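Local coordinates for angiotensin-converting enzyme (Anopheles gambiae, PDB 6S1Y), which is a zinc metalloprotease of the angiotensin-converting enzyme family that probably removes dipeptides from the C-terminal ends of peptides, as its relatives do, at residues A[332-337]-A[374-379]; A[83-88]-A[548-553]. All blocks are in the same frame, centred on the assembly; numbering follows the deposited sequence.

Interaction 1: A[332-337]-A[374-379]; sequences DFFAID and EFRGGA
The loop joining the antiparallel strands 329-332 and 339-342 receives R376, which reaches across from the loop between helices 349-368 and 381-395. Its NH2 donates to A335 O at 3.0 Å with an N-H...O angle of 158°, and the acceptor lies near the guanidinium plane, at its edge. The same group has one face laid against the backbone of F334, whose CA is 3.5 Å from NH2. A bend at chi3 (76°) turns the otherwise stretched chain of R376 into this position, while the F334 ring runs past it in the opposite direction, CE1 4.2 Å from R376 CB.

D332 joins R376 mainly through water. Its OD1 accepts from F334 N at 3.0 Å, met from above the carboxylate plane, closing an Asx turn where strand 329-332 passes into the connection that carries A335. The salt bridge from OD1 to R376 NH2 is long, 3.8 Å, with the carboxylate and guanidinium planes 48° apart. One water donates to D332 OD2 and accepts from R376 NH2; another donates to both OD2 and R376 O, at 2.6 Å from the latter, the carbonyl of a residue centred in an inverse gamma turn. Around this network, Y368 of helix 349-368 touches both D332 and R376, and Q27 of helix 12-42 binds F334 O.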
loop_
_atom_site.group_PDB
_atom_site.type_symbol
_atom_site.label_atom_id
_atom_site.label_comp_id
_atom_site.label_asym_id
_atom_site.label_seq_id
_atom_site.Cartn_x
_atom_site.Cartn_y
_atom_site.Cartn_z
ATOM N N ASP A 332 -11.701 1.139 -10.613
ATOM C CA ASP A 332 -12.542 0.215 -11.362
ATOM C C ASP A 332 -13.954 0.790 -11.404
ATOM O O ASP A 332 -14.576 1.008 -10.350
ATOM C CB ASP A 332 -12.549 -1.161 -10.693
ATOM C CG ASP A 332 -13.314 -2.207 -11.509
ATOM O OD1 ASP A 332 -13.792 -1.865 -12.623
ATOM O OD2 ASP A 332 -13.426 -3.373 -11.039
ATOM N N PHE A 333 -14.462 1.043 -12.608
ATOM C CA PHE A 333 -15.785 1.650 -12.749
ATOM C C PHE A 333 -16.863 0.627 -13.054
ATOM O O PHE A 333 -17.984 1.007 -13.397
ATOM C CB PHE A 333 -15.758 2.748 -13.808
ATOM C CG PHE A 333 -14.965 3.952 -13.385
ATOM C CD1 PHE A 333 -13.607 4.032 -13.639
ATOM C CD2 PHE A 333 -15.573 4.976 -12.692
ATOM C CE1 PHE A 333 -12.880 5.123 -13.236
ATOM C CE2 PHE A 333 -14.854 6.066 -12.274
ATOM C CZ PHE A 333 -13.501 6.143 -12.542
ATOM N N PHE A 334 -16.551 -0.662 -12.921
ATOM C CA PHE A 334 -17.572 -1.708 -12.896
ATOM C C PHE A 334 -18.439 -1.659 -14.153
ATOM O O PHE A 334 -19.652 -1.853 -14.106
ATOM C CB PHE A 334 -18.426 -1.602 -11.626
ATOM C CG PHE A 334 -17.633 -1.760 -10.357
ATOM C CD1 PHE A 334 -17.399 -3.013 -9.823
ATOM C CD2 PHE A 334 -17.094 -0.657 -9.713
ATOM C CE1 PHE A 334 -16.654 -3.165 -8.664
ATOM C CE2 PHE A 334 -16.350 -0.808 -8.561
ATOM C CZ PHE A 334 -16.134 -2.064 -8.038
ATOM N N ALA A 335 -17.804 -1.369 -15.282
ATOM C CA ALA A 335 -18.422 -1.481 -16.597
ATOM C C ALA A 335 -17.563 -2.466 -17.383
ATOM O O ALA A 335 -17.202 -3.522 -16.857
ATOM C CB ALA A 335 -18.517 -0.125 -17.284
ATOM N N ILE A 336 -17.195 -2.133 -18.615
ATOM C CA ILE A 336 -16.237 -2.937 -19.370
ATOM C C ILE A 336 -15.135 -2.014 -19.868
ATOM O O ILE A 336 -15.412 -1.023 -20.555
ATOM C CB ILE A 336 -16.885 -3.686 -20.545
ATOM C CG1 ILE A 336 -17.886 -4.733 -20.050
ATOM C CG2 ILE A 336 -15.821 -4.387 -21.358
ATOM C CD1 ILE A 336 -17.255 -5.814 -19.147
ATOM N N ASP A 337 -13.895 -2.325 -19.500
ATOM C CA ASP A 337 -12.707 -1.606 -19.943
ATOM C C ASP A 337 -12.660 -0.167 -19.466
ATOM O O ASP A 337 -11.794 0.592 -19.907
ATOM C CB ASP A 337 -12.577 -1.648 -21.474
ATOM C CG ASP A 337 -12.254 -3.046 -21.980
ATOM O OD1 ASP A 337 -12.189 -3.963 -21.127
ATOM O OD2 ASP A 337 -12.056 -3.227 -23.207
ATOM N N GLU A 374 -20.207 -8.552 -7.198
ATOM C CA GLU A 374 -19.733 -8.852 -5.854
ATOM C C GLU A 374 -18.530 -9.794 -5.832
ATOM O O GLU A 374 -17.994 -10.056 -4.749
ATOM C CB GLU A 374 -20.879 -9.436 -5.014
ATOM C CG GLU A 374 -21.310 -10.849 -5.382
ATOM C CD GLU A 374 -22.287 -10.906 -6.555
ATOM O OE1 GLU A 374 -23.157 -11.802 -6.559
ATOM O OE2 GLU A 374 -22.179 -10.069 -7.473
ATOM N N PHE A 375 -18.101 -10.322 -6.977
ATOM C CA PHE A 375 -16.842 -11.047 -7.070
ATOM C C PHE A 375 -15.743 -10.210 -7.716
ATOM O O PHE A 375 -14.613 -10.694 -7.860
ATOM C CB PHE A 375 -17.009 -12.345 -7.868
ATOM C CG PHE A 375 -17.757 -13.432 -7.141
ATOM C CD1 PHE A 375 -18.082 -13.319 -5.798
ATOM C CD2 PHE A 375 -18.129 -14.585 -7.812
ATOM C CE1 PHE A 375 -18.765 -14.345 -5.140
ATOM C CE2 PHE A 375 -18.824 -15.606 -7.162
ATOM C CZ PHE A 375 -19.133 -15.488 -5.834
ATOM N N ARG A 376 -16.047 -8.974 -8.108
ATOM C CA ARG A 376 -15.056 -8.109 -8.744
ATOM C C ARG A 376 -14.233 -7.399 -7.666
ATOM O O ARG A 376 -14.353 -6.197 -7.421
ATOM C CB ARG A 376 -15.747 -7.134 -9.695
ATOM C CG ARG A 376 -16.318 -7.823 -10.923
ATOM C CD ARG A 376 -17.133 -6.906 -11.801
ATOM N NE ARG A 376 -16.321 -6.004 -12.597
ATOM C CZ ARG A 376 -16.788 -5.278 -13.609
ATOM N NH1 ARG A 376 -18.070 -5.374 -13.941
ATOM N NH2 ARG A 376 -15.976 -4.456 -14.289
ATOM N N GLY A 377 -13.396 -8.202 -7.003
ATOM C CA GLY A 377 -12.415 -7.734 -6.043
ATOM C C GLY A 377 -11.298 -8.753 -5.912
ATOM O O GLY A 377 -11.321 -9.820 -6.530
ATOM N N GLY A 378 -10.312 -8.419 -5.073
ATOM C CA GLY A 378 -9.235 -9.354 -4.797
ATOM C C GLY A 378 -9.702 -10.571 -4.013
ATOM O O GLY A 378 -10.734 -10.560 -3.356
ATOM N N ALA A 379 -8.944 -11.664 -4.127
ATOM C CA ALA A 379 -9.213 -12.835 -3.294
ATOM C C ALA A 379 -9.190 -12.461 -1.812
ATOM O O ALA A 379 -10.032 -12.920 -1.031
ATOM C CB ALA A 379 -8.204 -13.942 -3.605
HETATM O O HOH W 1 -13.499 -5.204 -12.886
HETATM O O HOH W 2 -13.015 -4.166 -8.372
#

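Interaction 2: A[83-88]-A[548-553]; sequences LKRRIK and LGSSKP
R85 of helix 81-90 grips a single carbonyl of the loop that leads from helix 536-547 into helix 554-562. Both NE (3.0 Å) and NH2 (2.9 Å) donate to S550 O, a side-on grip in which two nitrogens share one acceptor. The N-H...O angles, 148° and 149°, are nearly equal, as expected for an oxygen seated between two donors and lying in the guanidinium plane. The NE donor is in the carbonyl plane of S550, whereas NH2 is tilted out of it. With CG anti to the backbone N (chi1 -162°), the side chain runs extended from CG to NE and brings the guanidinium to the loop.

This polar edge is the tight part of the contact. CD and NE also come close to S551 O, CD at 3.1 Å, but the angle at NE is too poor for a hydrogen bond. One guanidinium face is covered by the K552-P553 peptide, with P553 N 3.7 Å from NH2. The packing is looser at NH1, which meets the proline ring at CD, 3.9 Å away, and toward the exposed K552, whose side chain starts away from the helix and adds little.

The acceptor belongs to a type II' turn from L548 to S551, with G549, at positive phi, the first residue past helix 536-547 to leave helical angles. L548 O takes both S551 N and S551 OG, the latter at 2.7 Å. S550 OG is bound by K89, one helical turn beyond R85. On the inner side of helix 81-90, L83 and I87 pack against helix 12-42, where R86 forms a salt bridge with E23; P553, at the N-cap position, leads directly into helix 554-562.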
loop_
_atom_site.group_PDB
_atom_site.type_symbol
_atom_site.label_atom_id
_atom_site.label_comp_id
_atom_site.label_asym_id
_atom_site.label_seq_id
_atom_site.Cartn_x
_atom_site.Cartn_y
_atom_site.Cartn_z
ATOM N N LEU A 83 -23.245 -20.166 -5.349
ATOM C CA LEU A 83 -24.458 -19.381 -5.165
ATOM C C LEU A 83 -24.579 -18.871 -3.735
ATOM O O LEU A 83 -24.925 -17.707 -3.514
ATOM C CB LEU A 83 -25.692 -20.205 -5.524
ATOM C CG LEU A 83 -26.943 -19.345 -5.722
ATOM C CD1 LEU A 83 -26.896 -18.705 -7.104
ATOM C CD2 LEU A 83 -28.223 -20.132 -5.534
ATOM N N LYS A 84 -24.329 -19.745 -2.751
ATOM C CA LYS A 84 -24.297 -19.297 -1.366
ATOM C C LYS A 84 -23.364 -18.107 -1.207
ATOM O O LYS A 84 -23.630 -17.188 -0.425
ATOM C CB LYS A 84 -23.839 -20.431 -0.445
ATOM C CG LYS A 84 -24.785 -21.613 -0.321
ATOM C CD LYS A 84 -24.328 -22.540 0.809
ATOM C CE LYS A 84 -24.865 -23.955 0.646
ATOM N NZ LYS A 84 -24.716 -24.780 1.883
ATOM N N ARG A 85 -22.253 -18.116 -1.945
ATOM C CA ARG A 85 -21.237 -17.082 -1.789
ATOM C C ARG A 85 -21.683 -15.772 -2.416
ATOM O O ARG A 85 -21.366 -14.694 -1.905
ATOM C CB ARG A 85 -19.931 -17.563 -2.413
ATOM C CG ARG A 85 -18.697 -16.821 -1.973
ATOM C CD ARG A 85 -17.454 -17.418 -2.635
ATOM N NE ARG A 85 -16.302 -16.542 -2.495
ATOM C CZ ARG A 85 -15.562 -16.440 -1.395
ATOM N NH1 ARG A 85 -15.856 -17.166 -0.331
ATOM N NH2 ARG A 85 -14.533 -15.601 -1.365
ATOM N N ARG A 86 -22.412 -15.841 -3.531
ATOM C CA ARG A 86 -22.919 -14.627 -4.156
ATOM C C ARG A 86 -23.929 -13.934 -3.262
ATOM O O ARG A 86 -23.979 -12.700 -3.232
ATOM C CB ARG A 86 -23.545 -14.962 -5.507
ATOM C CG ARG A 86 -22.530 -15.272 -6.601
ATOM C CD ARG A 86 -23.145 -16.099 -7.737
ATOM N NE ARG A 86 -24.147 -15.356 -8.495
ATOM C CZ ARG A 86 -25.018 -15.910 -9.336
ATOM N NH1 ARG A 86 -25.019 -17.224 -9.532
ATOM N NH2 ARG A 86 -25.894 -15.149 -9.979
ATOM N N ILE A 87 -24.719 -14.703 -2.518
ATOM C CA ILE A 87 -25.739 -14.114 -1.660
ATOM C C ILE A 87 -25.108 -13.493 -0.420
ATOM O O ILE A 87 -25.555 -12.443 0.053
ATOM C CB ILE A 87 -26.791 -15.174 -1.280
ATOM C CG1 ILE A 87 -27.638 -15.546 -2.499
ATOM C CG2 ILE A 87 -27.680 -14.662 -0.149
ATOM C CD1 ILE A 87 -28.055 -16.996 -2.516
ATOM N N LYS A 88 -24.076 -14.137 0.138
ATOM C CA LYS A 88 -23.420 -13.598 1.326
ATOM C C LYS A 88 -22.709 -12.282 1.024
ATOM O O LYS A 88 -22.811 -11.324 1.800
ATOM C CB LYS A 88 -22.430 -14.625 1.881
ATOM C CG LYS A 88 -21.716 -14.196 3.170
ATOM C CD LYS A 88 -20.624 -15.199 3.585
ATOM C CE LYS A 88 -19.357 -15.064 2.732
ATOM N NZ LYS A 88 -18.799 -16.383 2.293
ATOM N N LEU A 548 -10.131 -15.266 -11.120
ATOM C CA LEU A 548 -11.069 -15.697 -10.096
ATOM C C LEU A 548 -11.716 -14.535 -9.357
ATOM O O LEU A 548 -12.802 -14.709 -8.788
ATOM C CB LEU A 548 -10.365 -16.589 -9.075
ATOM C CG LEU A 548 -9.841 -17.929 -9.591
ATOM C CD1 LEU A 548 -9.045 -18.587 -8.476
ATOM C CD2 LEU A 548 -10.987 -18.822 -10.059
ATOM N N GLY A 549 -11.088 -13.363 -9.345
ATOM C CA GLY A 549 -11.574 -12.302 -8.484
ATOM C C GLY A 549 -11.752 -12.819 -7.078
ATOM O O GLY A 549 -10.858 -13.449 -6.486
ATOM N N SER A 550 -12.936 -12.587 -6.540
ATOM C CA SER A 550 -13.294 -12.968 -5.184
ATOM C C SER A 550 -14.171 -14.214 -5.147
ATOM O O SER A 550 -14.735 -14.538 -4.099
ATOM C CB SER A 550 -14.011 -11.790 -4.516
ATOM O OG SER A 550 -14.206 -12.038 -3.143
ATOM N N SER A 551 -14.279 -14.934 -6.262
ATOM C CA SER A 551 -15.274 -15.995 -6.371
ATOM C C SER A 551 -14.914 -17.216 -5.548
ATOM O O SER A 551 -15.806 -17.983 -5.177
ATOM C CB SER A 551 -15.450 -16.407 -7.827
ATOM O OG SER A 551 -14.257 -16.957 -8.350
ATOM N N LYS A 552 -13.638 -17.401 -5.230
ATOM C CA LYS A 552 -13.236 -18.490 -4.351
ATOM C C LYS A 552 -12.547 -17.958 -3.093
ATOM O O LYS A 552 -11.977 -16.857 -3.096
ATOM C CB LYS A 552 -12.292 -19.454 -5.086
ATOM C CG LYS A 552 -12.888 -20.004 -6.366
ATOM C CD LYS A 552 -12.079 -21.170 -6.915
ATOM C CE LYS A 552 -12.909 -22.017 -7.885
ATOM N NZ LYS A 552 -12.046 -22.947 -8.682
ATOM N N PRO A 553 -12.605 -18.716 -1.998
ATOM C CA PRO A 553 -11.762 -18.406 -0.832
ATOM C C PRO A 553 -10.306 -18.266 -1.248
ATOM O O PRO A 553 -9.821 -18.989 -2.125
ATOM C CB PRO A 553 -11.963 -19.619 0.085
ATOM C CG PRO A 553 -13.296 -20.172 -0.311
ATOM C CD PRO A 553 -13.439 -19.913 -1.781
#

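The two contacts have centres 13 Å apart and meet through the 374-379 loop, with interaction 1 nested along the chain inside the loop closed by interaction 2. F375 O lies 2.9 Å from S550 N, a probable hydrogen bond, so that S550 faces F375 through its backbone N while its carbonyl serves interaction 2. The F375 ring packs between the partners, CD2 3.2 Å from S551 CB and CZ 3.5 Å from R86 CG. In interaction 1 the D332 side chain is about 12 Å from the zinc ion and about 11 Å from the bound glutamyl ligand, too far for direct contact. Helix 349-368, flanking it, carries the zinc ligands H357 and H361.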